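Local coordinates for protein Dye-decolorizing peroxidase (Irpex lacteus, PDB 7D8M) that probably acts as a heme-dependent peroxidase of the DyP family, using a bound heme b cofactor, at residues 57-60 and 61-64. Sequence-based numbering, arbitrary orientation.
Sequences IGPV and ANQP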
loop_
_atom_site.group_PDB
_atom_site.type_symbol
_atom_site.label_atom_id
_atom_site.label_comp_id
_atom_site.label_asym_id
_atom_site.label_seq_id
_atom_site.Cartn_x
_atom_site.Cartn_y
_atom_site.Cartn_z
ATOM N N ILE A 57 -13.202 5.614 -14.522
ATOM C CA ILE A 57 -12.912 4.985 -15.810
ATOM C C ILE A 57 -13.809 5.466 -16.942
ATOM O O ILE A 57 -13.547 5.127 -18.107
ATOM C CB ILE A 57 -13.033 3.452 -15.742
ATOM C CG1 ILE A 57 -14.492 3.038 -15.547
ATOM C CG2 ILE A 57 -12.147 2.900 -14.643
ATOM C CD1 ILE A 57 -14.709 1.543 -15.686
ATOM N N GLY A 58 -14.859 6.233 -16.647
ATOM C CA GLY A 58 -15.742 6.724 -17.678
ATOM C C GLY A 58 -15.237 8.002 -18.311
ATOM O O GLY A 58 -14.147 8.511 -18.003
ATOM N N PRO A 59 -16.055 8.558 -19.204
ATOM C CA PRO A 59 -15.622 9.734 -19.967
ATOM C C PRO A 59 -15.219 10.880 -19.054
ATOM O O PRO A 59 -15.845 11.131 -18.021
ATOM C CB PRO A 59 -16.852 10.087 -20.811
ATOM C CG PRO A 59 -18.000 9.387 -20.161
ATOM C CD PRO A 59 -17.447 8.176 -19.491
ATOM N N VAL A 60 -14.139 11.562 -19.445
ATOM C CA VAL A 60 -13.617 12.694 -18.690
ATOM C C VAL A 60 -14.675 13.773 -18.500
ATOM O O VAL A 60 -14.597 14.565 -17.551
ATOM C CB VAL A 60 -12.359 13.239 -19.407
ATOM C CG1 VAL A 60 -11.773 14.434 -18.675
ATOM C CG2 VAL A 60 -11.318 12.140 -19.548
ATOM N N ALA A 61 -15.692 13.800 -19.366
ATOM C CA ALA A 61 -16.708 14.847 -19.295
ATOM C C ALA A 61 -17.474 14.810 -17.978
ATOM O O ALA A 61 -17.862 15.858 -17.451
ATOM C CB ALA A 61 -17.673 14.718 -20.471
ATOM N N ASN A 62 -17.716 13.618 -17.432
ATOM C CA ASN A 62 -18.481 13.498 -16.198
ATOM C C ASN A 62 -17.601 13.421 -14.958
ATOM O O ASN A 62 -18.079 13.007 -13.895
ATOM C CB ASN A 62 -19.404 12.281 -16.264
ATOM C CG ASN A 62 -20.194 12.231 -17.552
ATOM O OD1 ASN A 62 -20.824 13.221 -17.944
ATOM N ND2 ASN A 62 -20.177 11.079 -18.215
ATOM N N GLN A 63 -16.339 13.819 -15.067
ATOM C CA GLN A 63 -15.512 13.730 -13.877
ATOM C C GLN A 63 -15.454 15.064 -13.152
ATOM O O GLN A 63 -15.293 16.109 -13.790
ATOM C CB GLN A 63 -14.096 13.302 -14.248
ATOM C CG GLN A 63 -14.015 11.911 -14.826
ATOM C CD GLN A 63 -12.589 11.526 -15.165
ATOM O OE1 GLN A 63 -11.694 12.371 -15.164
ATOM N NE2 GLN A 63 -12.369 10.246 -15.450
ATOM N N PRO A 64 -15.563 15.069 -11.829
ATOM C CA PRO A 64 -15.428 16.320 -11.078
ATOM C C PRO A 64 -13.966 16.752 -11.004
ATOM O O PRO A 64 -13.051 16.021 -11.378
ATOM C CB PRO A 64 -15.982 15.962 -9.697
ATOM C CG PRO A 64 -15.716 14.494 -9.562
ATOM C CD PRO A 64 -15.709 13.895 -10.949
#
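Gln-63 folds back against the short turn that Val-60 and Ala-61 make, and its side chain runs obliquely across that of Val-60. Its CG stands anti to its own carbonyl carbon (chi1 -65°) and the chain is extended beyond it, which carries the amide away from the Gln-63 backbone, toward Val-60 CA and the Gly-58 carbonyl. On the way CB passes the carbonyl oxygen of Val-60, and CG lies 3.8 Å from Pro-59 O. The amide carbon CD then comes to 3.9 Å from Val-60 CA, while OE1 lies beside Val-60 CG1 in a loose van der Waals approach. NE2 points back along the chain and donates a hydrogen bond to the carbonyl oxygen of Thr-55, which helps set how the amide is turned; Gly-58 O is 3.6 Å from NE2 without bonding to it. With an alanine in its place, the Thr-55 oxygen is likely to lose its amide partner, and the side of Val-60 that CD covers would be left open.

Pro-59 and Asn-62 meet at the other side of the turn. The carboxamide nitrogen ND2 of Asn-62 comes to 3.4 Å from Pro-59 CG, so the amide touches the proline ring at its outer carbon.

Two successive i to i+3 backbone bonds, closing two overlapping 3-10-type turns, hold this shape: Asn-62 N to Pro-59 O at 3.2 Å and Gln-63 N to Val-60 O at 3.1 Å.

The whole arrangement is a surface loop in the dimeric alpha+beta barrel domain, far from the heme. Gly-58 is where the chain leaves helix 53-57, and the Gln-63 amide ties the turn back to that helix before the loop continues through Pro-64 to strand 67-72, an outermost strand of its four-stranded antiparallel sheet.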